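Local coordinates for putative peptidyl-arginine deiminase family protein (Campylobacter jejuni subsp. jejuni serotype O:2, PDB 6B10) that probably hydrolyses agmatine to N-carbamoylputrescine, a deimination step on the route to the polyamine putrescine, at residues E20-S25 with C325-K330; S52-V57 with N277-V282. All blocks are in the same frame, centred on the assembly; numbering follows the deposited sequence. Where two conformers were deposited one is given.

Interaction 1 of 2, residues E20-S25 with C325-K330; sequences EYLMLS and CQNRFK
The side chains of Tyr21 and Arg328 lie side by side and point the same way, ring and guanidinium planes 40° apart. Ring atom CD2 of Tyr21 lies near the guanidinium plane, at its edge, while CD of Arg328 approaches the ring obliquely at 4.2 Å from CD2. Lys56 makes a cation-pi contact with the same ring. Arg328 gets that far because its chain is extended from CG to NE, with CG anti to the backbone N (chi1 174°). Both polar ends are held elsewhere: Tyr21 OH by Glu77, Arg328 by a salt bridge to Glu135 and a cation-pi contact with Phe133. On the same face, Met23 bends at its last torsion (chi3 -58°) and sets CE 3.9 Å from CG of Gln326.

The other face carries Leu22. CD1 of Leu22 reaches the amide of Asn327, 3.3 Å from ND2, and lies 3.8 Å from SG of Cys325; OD1 of Asn327 is bound by Arg89. Backbone bonds pair Tyr21 with Arg328 and Met23 with Gln326. The carbonyl O of Arg328 is gripped twice, by Glu20 N at 2.8 Å and Tyr21 N at 3.2 Å. Two residues facing one make a classic beta bulge, here at the Glu20 end of an antiparallel pair that adds the C-terminal strand 326-329 to the edge of a mixed sheet.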
ATOM      1  N   GLU A  20      10.710  -7.649   7.239  1.00 27.32           N
ATOM      2  CA  GLU A  20      10.630  -8.464   8.445  0.50 28.11           C
ATOM      3  C   GLU A  20       9.177  -8.870   8.698  1.00 28.41           C
ATOM      4  O   GLU A  20       8.900 -10.024   9.013  1.00 28.91           O
ATOM      5  CB  GLU A  20      11.202  -7.700   9.646  0.50 28.70           C
ATOM      6  CG  GLU A  20      11.507  -8.571  10.857  0.50 29.00           C
ATOM      7  CD  GLU A  20      12.749  -9.422  10.677  0.50 28.93           C
ATOM      8  OE1 GLU A  20      13.834  -8.855  10.446  0.50 29.55           O
ATOM      9  OE2 GLU A  20      12.643 -10.660  10.785  0.50 29.00           O
ATOM     10  N   TYR A  21       8.250  -7.925   8.545  1.00 28.42           N
ATOM     11  CA  TYR A  21       6.826  -8.189   8.754  1.00 28.41           C
ATOM     12  C   TYR A  21       5.952  -7.584   7.666  1.00 28.03           C
ATOM     13  O   TYR A  21       6.278  -6.533   7.110  1.00 27.48           O
ATOM     14  CB  TYR A  21       6.357  -7.556  10.061  1.00 29.71           C
ATOM     15  CG  TYR A  21       6.831  -8.220  11.337  1.00 31.46           C
ATOM     16  CD1 TYR A  21       6.158  -9.314  11.869  1.00 31.89           C
ATOM     17  CD2 TYR A  21       7.926  -7.721  12.038  1.00 33.11           C
ATOM     18  CE1 TYR A  21       6.569  -9.903  13.049  1.00 33.07           C
ATOM     19  CE2 TYR A  21       8.352  -8.309  13.218  1.00 33.50           C
ATOM     20  CZ  TYR A  21       7.669  -9.395  13.719  1.00 34.08           C
ATOM     21  OH  TYR A  21       8.089  -9.975  14.894  1.00 36.75           O
ATOM     22  N   LEU A  22       4.831  -8.249   7.385  1.00 27.16           N
ATOM     23  CA  LEU A  22       3.656  -7.574   6.847  1.00 27.67           C
ATOM     24  C   LEU A  22       2.659  -7.414   7.999  1.00 28.39           C
ATOM     25  O   LEU A  22       2.352  -8.367   8.720  1.00 27.34           O
ATOM     26  CB  LEU A  22       3.020  -8.348   5.688  1.00 27.22           C
ATOM     27  CG  LEU A  22       2.017  -7.540   4.846  1.00 27.12           C
ATOM     28  CD1 LEU A  22       2.717  -6.478   4.013  1.00 27.20           C
ATOM     29  CD2 LEU A  22       1.198  -8.434   3.930  1.00 26.96           C
ATOM     30  N   MET A  23       2.155  -6.202   8.160  1.00 29.07           N
ATOM     31  CA  MET A  23       1.301  -5.880   9.283  1.00 30.07           C
ATOM     32  C   MET A  23      -0.112  -5.580   8.806  1.00 30.17           C
ATOM     33  O   MET A  23      -0.304  -4.870   7.823  1.00 29.55           O
ATOM     34  CB  MET A  23       1.880  -4.690  10.026  1.00 30.96           C
ATOM     35  CG  MET A  23       3.331  -4.905  10.438  1.00 32.19           C
ATOM     36  SD  MET A  23       4.019  -3.551  11.398  1.00 34.54           S
ATOM     37  CE  MET A  23       3.798  -2.169  10.285  1.00 35.06           C
ATOM     38  N   LEU A  24      -1.093  -6.144   9.504  1.00 31.00           N
ATOM     39  CA  LEU A  24      -2.501  -5.946   9.187  1.00 32.65           C
ATOM     40  C   LEU A  24      -3.318  -5.680  10.453  1.00 35.25           C
ATOM     41  O   LEU A  24      -2.962  -6.124  11.549  1.00 34.65           O
ATOM     42  CB  LEU A  24      -3.066  -7.178   8.471  1.00 32.49           C
ATOM     43  CG  LEU A  24      -2.299  -7.671   7.235  1.00 32.54           C
ATOM     44  CD1 LEU A  24      -1.339  -8.791   7.593  1.00 32.80           C
ATOM     45  CD2 LEU A  24      -3.247  -8.138   6.133  1.00 33.06           C
ATOM     46  N   SER A  25      -4.416  -4.954  10.285  1.00 38.02           N
ATOM     47  CA  SER A  25      -5.361  -4.708  11.363  1.00 39.41           C
ATOM     48  C   SER A  25      -6.647  -5.477  11.077  1.00 41.24           C
ATOM     49  O   SER A  25      -7.409  -5.112  10.184  1.00 40.99           O
ATOM     50  CB  SER A  25      -5.645  -3.216  11.475  1.00 40.91           C
ATOM     51  OG  SER A  25      -6.591  -2.960  12.496  1.00 43.84           O
ATOM     52  N   CYS A 325      -2.642  -3.462   4.413  1.00 28.45           N
ATOM     53  CA  CYS A 325      -1.406  -3.911   5.030  1.00 26.45           C
ATOM     54  C   CYS A 325      -0.322  -2.854   5.008  1.00 26.57           C
ATOM     55  O   CYS A 325      -0.425  -1.843   4.311  1.00 26.76           O
ATOM     56  CB  CYS A 325      -0.922  -5.201   4.368  1.00 26.33           C
ATOM     57  SG  CYS A 325      -0.467  -5.069   2.617  1.00 24.64           S
ATOM     58  N   GLN A 326       0.702  -3.071   5.822  1.00 26.85           N
ATOM     59  CA  GLN A 326       1.862  -2.197   5.837  1.00 27.16           C
ATOM     60  C   GLN A 326       3.121  -3.049   5.959  1.00 26.13           C
ATOM     61  O   GLN A 326       3.130  -4.080   6.631  1.00 25.30           O
ATOM     62  CB  GLN A 326       1.758  -1.189   6.981  1.00 28.43           C
ATOM     63  CG  GLN A 326       2.900  -0.183   7.066  1.00 29.97           C
ATOM     64  CD  GLN A 326       3.065   0.649   5.803  1.00 30.62           C
ATOM     65  OE1 GLN A 326       3.571   0.163   4.787  1.00 30.88           O
ATOM     66  NE2 GLN A 326       2.646   1.909   5.861  1.00 31.25           N
ATOM     67  N   ASN A 327       4.175  -2.616   5.290  1.00 24.56           N
ATOM     68  CA  ASN A 327       5.426  -3.351   5.278  1.00 25.08           C
ATOM     69  C   ASN A 327       6.361  -2.779   6.329  1.00 25.06           C
ATOM     70  O   ASN A 327       6.417  -1.569   6.520  1.00 25.78           O
ATOM     71  CB  ASN A 327       6.070  -3.267   3.884  1.00 24.49           C
ATOM     72  CG  ASN A 327       5.081  -3.562   2.775  1.00 23.91           C
ATOM     73  OD1 ASN A 327       4.361  -2.672   2.316  1.00 23.39           O
ATOM     74  ND2 ASN A 327       5.019  -4.820   2.358  1.00 23.53           N
ATOM     75  N   ARG A 328       7.082  -3.658   7.013  1.00 26.10           N
ATOM     76  CA  ARG A 328       8.132  -3.252   7.941  1.00 26.87           C
ATOM     77  C   ARG A 328       9.399  -3.928   7.453  1.00 26.35           C
ATOM     78  O   ARG A 328       9.468  -5.155   7.374  1.00 25.92           O
ATOM     79  CB  ARG A 328       7.792  -3.665   9.377  1.00 28.19           C
ATOM     80  CG  ARG A 328       8.914  -3.409  10.377  1.00 30.24           C
ATOM     81  CD  ARG A 328       8.442  -3.570  11.816  1.00 31.67           C
ATOM     82  NE  ARG A 328       9.577  -3.732  12.730  1.00 33.17           N
ATOM     83  CZ  ARG A 328      10.257  -2.737  13.300  1.00 34.27           C
ATOM     84  NH1 ARG A 328       9.936  -1.464  13.076  1.00 35.62           N
ATOM     85  NH2 ARG A 328      11.275  -3.017  14.105  1.00 35.60           N
ATOM     86  N   PHE A 329      10.391  -3.124   7.093  1.00 26.00           N
ATOM     87  CA  PHE A 329      11.548  -3.641   6.375  1.00 26.62           C
ATOM     88  C   PHE A 329      12.602  -4.214   7.309  1.00 26.85           C
ATOM     89  O   PHE A 329      12.625  -3.905   8.500  1.00 25.81           O
ATOM     90  CB  PHE A 329      12.108  -2.575   5.427  1.00 26.17           C
ATOM     91  CG  PHE A 329      11.148  -2.232   4.330  1.00 25.61           C
ATOM     92  CD1 PHE A 329      11.153  -2.944   3.141  1.00 25.08           C
ATOM     93  CD2 PHE A 329      10.174  -1.259   4.524  1.00 25.03           C
ATOM     94  CE1 PHE A 329      10.232  -2.670   2.145  1.00 24.88           C
ATOM     95  CE2 PHE A 329       9.253  -0.975   3.529  1.00 25.06           C
ATOM     96  CZ  PHE A 329       9.286  -1.682   2.338  1.00 24.99           C
ATOM     97  N   LYS A 330      13.437  -5.078   6.746  1.00 28.46           N
ATOM     98  CA  LYS A 330      14.492  -5.771   7.478  1.00 30.79           C
ATOM     99  C   LYS A 330      15.784  -4.959   7.432  1.00 30.88           C
ATOM    100  O   LYS A 330      16.146  -4.413   6.390  1.00 30.15           O
ATOM    101  CB  LYS A 330      14.733  -7.148   6.853  1.00 33.12           C
ATOM    102  CG  LYS A 330      15.687  -8.059   7.626  1.00 35.00           C
ATOM    103  CD  LYS A 330      16.154  -9.207   6.746  1.00 37.33           C
ATOM    104  CE  LYS A 330      17.198 -10.079   7.431  1.00 39.59           C
ATOM    105  NZ  LYS A 330      16.595 -11.055   8.378  1.00 41.24           N
TER

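Interaction 2 of 2, residues S52-V57 with N277-V282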
ATOM      1  N   SER A  52       2.282 -15.701   4.767  1.00 30.22           N
ATOM      2  CA  SER A  52       3.027 -16.350   5.849  1.00 29.85           C
ATOM      3  C   SER A  52       4.004 -17.393   5.339  1.00 30.05           C
ATOM      4  O   SER A  52       4.969 -17.711   6.019  1.00 28.93           O
ATOM      5  CB  SER A  52       2.075 -16.972   6.872  1.00 29.98           C
ATOM      6  OG  SER A  52       1.383 -18.080   6.328  1.00 30.18           O
ATOM      7  N   GLU A  53       3.758 -17.903   4.135  1.00 31.16           N
ATOM      8  CA  GLU A  53       4.677 -18.832   3.480  0.50 31.43           C
ATOM      9  C   GLU A  53       5.991 -18.149   3.115  1.00 31.19           C
ATOM     10  O   GLU A  53       7.015 -18.809   2.972  1.00 32.51           O
ATOM     11  CB  GLU A  53       4.047 -19.404   2.205  0.50 32.32           C
ATOM     12  CG  GLU A  53       4.783 -20.606   1.624  0.50 32.88           C
ATOM     13  CD  GLU A  53       4.542 -20.780   0.140  0.50 32.89           C
ATOM     14  OE1 GLU A  53       5.497 -21.158  -0.574  0.50 32.57           O
ATOM     15  OE2 GLU A  53       3.402 -20.535  -0.310  0.50 33.32           O
ATOM     16  N   PHE A  54       5.957 -16.825   2.953  1.00 29.39           N
ATOM     17  CA  PHE A  54       7.130 -16.067   2.500  1.00 28.73           C
ATOM     18  C   PHE A  54       7.802 -15.171   3.545  1.00 28.43           C
ATOM     19  O   PHE A  54       9.005 -14.940   3.469  1.00 28.35           O
ATOM     20  CB  PHE A  54       6.739 -15.229   1.289  1.00 27.97           C
ATOM     21  CG  PHE A  54       6.462 -16.049   0.065  1.00 27.59           C
ATOM     22  CD1 PHE A  54       7.499 -16.442  -0.765  1.00 26.94           C
ATOM     23  CD2 PHE A  54       5.165 -16.440  -0.248  1.00 27.14           C
ATOM     24  CE1 PHE A  54       7.254 -17.203  -1.888  1.00 26.94           C
ATOM     25  CE2 PHE A  54       4.911 -17.199  -1.369  1.00 26.94           C
ATOM     26  CZ  PHE A  54       5.956 -17.582  -2.191  1.00 27.94           C
ATOM     27  N   GLN A  55       7.040 -14.645   4.497  1.00 27.01           N
ATOM     28  CA  GLN A  55       7.625 -13.839   5.564  1.00 27.02           C
ATOM     29  C   GLN A  55       6.678 -13.767   6.749  1.00 27.12           C
ATOM     30  O   GLN A  55       5.504 -14.128   6.638  1.00 26.75           O
ATOM     31  CB  GLN A  55       7.965 -12.421   5.065  1.00 26.45           C
ATOM     32  CG  GLN A  55       6.761 -11.533   4.785  1.00 25.92           C
ATOM     33  CD  GLN A  55       7.133 -10.194   4.156  1.00 24.88           C
ATOM     34  OE1 GLN A  55       7.970 -10.123   3.257  1.00 24.68           O
ATOM     35  NE2 GLN A  55       6.492  -9.128   4.615  1.00 24.31           N
ATOM     36  N   LYS A  56       7.179 -13.284   7.878  1.00 27.58           N
ATOM     37  CA  LYS A  56       6.342 -13.174   9.064  1.00 29.77           C
ATOM     38  C   LYS A  56       5.198 -12.202   8.835  1.00 29.47           C
ATOM     39  O   LYS A  56       5.315 -11.250   8.064  1.00 29.29           O
ATOM     40  CB  LYS A  56       7.149 -12.736  10.281  1.00 31.36           C
ATOM     41  CG  LYS A  56       8.095 -13.795  10.805  1.00 33.43           C
ATOM     42  CD  LYS A  56       8.889 -13.261  11.987  1.00 36.47           C
ATOM     43  CE  LYS A  56      10.041 -12.381  11.539  1.00 37.35           C
ATOM     44  NZ  LYS A  56      10.625 -11.662  12.703  1.00 40.59           N
ATOM     45  N   VAL A  57       4.094 -12.460   9.519  1.00 29.11           N
ATOM     46  CA  VAL A  57       2.925 -11.613   9.473  1.00 29.88           C
ATOM     47  C   VAL A  57       2.582 -11.223  10.906  1.00 31.84           C
ATOM     48  O   VAL A  57       2.623 -12.064  11.809  1.00 31.48           O
ATOM     49  CB  VAL A  57       1.727 -12.369   8.849  1.00 30.19           C
ATOM     50  CG1 VAL A  57       0.451 -11.534   8.908  1.00 29.62           C
ATOM     51  CG2 VAL A  57       2.033 -12.768   7.410  1.00 29.84           C
ATOM     52  N   ASN A 277       8.641 -10.668   0.602  1.00 23.24           N
ATOM     53  CA  ASN A 277       9.873 -11.376   0.260  1.00 23.69           C
ATOM     54  C   ASN A 277       9.615 -12.476  -0.769  1.00 24.17           C
ATOM     55  O   ASN A 277       8.819 -13.388  -0.526  1.00 23.98           O
ATOM     56  CB  ASN A 277      10.518 -11.950   1.512  1.00 24.17           C
ATOM     57  CG  ASN A 277      10.986 -10.871   2.463  1.00 24.83           C
ATOM     58  OD1 ASN A 277      11.085  -9.700   2.087  1.00 25.87           O
ATOM     59  ND2 ASN A 277      11.266 -11.250   3.704  1.00 24.98           N
ATOM     60  N   ASN A 278      10.269 -12.355  -1.926  1.00 23.15           N
ATOM     61  CA  ASN A 278      10.196 -13.347  -2.999  1.00 22.95           C
ATOM     62  C   ASN A 278       8.829 -13.488  -3.670  1.00 22.78           C
ATOM     63  O   ASN A 278       8.619 -14.410  -4.449  1.00 22.63           O
ATOM     64  CB  ASN A 278      10.670 -14.723  -2.505  1.00 23.81           C
ATOM     65  CG  ASN A 278      12.087 -14.690  -1.992  1.00 24.34           C
ATOM     66  OD1 ASN A 278      12.333 -14.877  -0.803  1.00 25.62           O
ATOM     67  ND2 ASN A 278      13.024 -14.416  -2.882  1.00 24.95           N
ATOM     68  N   ALA A 279       7.917 -12.559  -3.413  1.00 22.26           N
ATOM     69  CA  ALA A 279       6.595 -12.652  -3.999  1.00 21.24           C
ATOM     70  C   ALA A 279       5.912 -11.310  -4.171  1.00 20.60           C
ATOM     71  O   ALA A 279       6.255 -10.316  -3.526  1.00 20.18           O
ATOM     72  CB  ALA A 279       5.722 -13.582  -3.169  1.00 21.50           C
ATOM     73  N   LEU A 280       4.949 -11.311  -5.084  1.00 20.41           N
ATOM     74  CA  LEU A 280       4.077 -10.184  -5.332  1.00 20.20           C
ATOM     75  C   LEU A 280       2.652 -10.700  -5.243  1.00 20.70           C
ATOM     76  O   LEU A 280       2.242 -11.550  -6.029  1.00 20.79           O
ATOM     77  CB  LEU A 280       4.341  -9.596  -6.718  1.00 19.89           C
ATOM     78  CG  LEU A 280       3.374  -8.485  -7.146  1.00 19.77           C
ATOM     79  CD1 LEU A 280       3.442  -7.293  -6.206  1.00 19.48           C
ATOM     80  CD2 LEU A 280       3.654  -8.057  -8.574  1.00 20.20           C
ATOM     81  N   ILE A 281       1.896 -10.187  -4.284  1.00 21.88           N
ATOM     82  CA  ILE A 281       0.539 -10.658  -4.062  1.00 22.79           C
ATOM     83  C   ILE A 281      -0.408  -9.709  -4.780  1.00 22.53           C
ATOM     84  O   ILE A 281      -0.467  -8.526  -4.465  1.00 22.85           O
ATOM     85  CB  ILE A 281       0.187 -10.727  -2.556  1.00 22.98           C
ATOM     86  CG1 ILE A 281       1.323 -11.369  -1.749  1.00 23.13           C
ATOM     87  CG2 ILE A 281      -1.119 -11.488  -2.355  1.00 23.38           C
ATOM     88  CD1 ILE A 281       1.729 -12.756  -2.194  1.00 23.33           C
ATOM     89  N   VAL A 282      -1.146 -10.235  -5.752  1.00 23.48           N
ATOM     90  CA  VAL A 282      -2.001  -9.397  -6.607  1.00 23.54           C
ATOM     91  C   VAL A 282      -3.476  -9.669  -6.330  1.00 22.97           C
ATOM     92  O   VAL A 282      -3.862 -10.812  -6.104  1.00 23.03           O
ATOM     93  CB  VAL A 282      -1.685  -9.590  -8.117  1.00 24.02           C
ATOM     94  CG1 VAL A 282      -0.237  -9.232  -8.408  1.00 24.45           C
ATOM     95  CG2 VAL A 282      -1.952 -11.016  -8.588  1.00 24.87           C
TER
HETATM   96  O   HOH W   1      10.434 -15.764   1.387  1.00 32.48           O
HETATM   97  O   HOH W   2      11.112 -13.794   4.609  1.00 39.09           O
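Phe54 puts its side chain against the turn at Asn277 and the strand that follows. CB of Phe54 is the first atom to touch, 3.3 Å from the carbonyl O of Asn277. With CG anti to the carbonyl carbon (chi1 -69°), the ring swings over the turn: CD1 of Phe54 passes the same oxygen and stands 4.0 Å from CB of Asn278. The methyl of Ala279 sits over the ring centre, 3.9 Å from the centroid and essentially on the ring normal, a CH-pi contact that puts CE2 and CZ as near to it as CG.

Next along, Gln55 sends its amide across that of Asn277, the two planes 62° apart. OE1 of Gln55 accepts from Asn277 N at 2.8 Å, with the donor tilted 30° from the carbonyl plane. One water accepts a hydrogen bond from ND2 of Asn277 and donates to the carbonyl O of Phe54 at 2.7 Å. Both amides also turn to Gln19, Gln55 through NE2 and Asn277 through OD1. The contact joins the link between helix 37-52 and strand 56-61 to the hairpin of strands 274-276 and 279-284, with Phe54 also touching Ile276 and, on strand 305-310, Ile307.

How the interactions relate
Interactions 1 and 2 lie about 10 Å apart, centre to centre, and meet where strands 19-25 and 56-61 run as neighbours in one sheet. Interaction 1 is mostly buried and works within that sheet, with antiparallel backbone pairing broken by a bulge at one end and side chains on both faces. Interaction 2 is smaller and only partly buried; it reaches from the loop before strand 56-61 to a different sheet, relying on one aromatic face, an amide and bridging water instead of strand pairing. In one of the two modelled conformers of Glu20 a salt bridge joins them directly, Glu20 OE2 to Lys56 NZ at 3.0 Å, and Gln55 NE2 packs against the backbone of Tyr21 and Leu22.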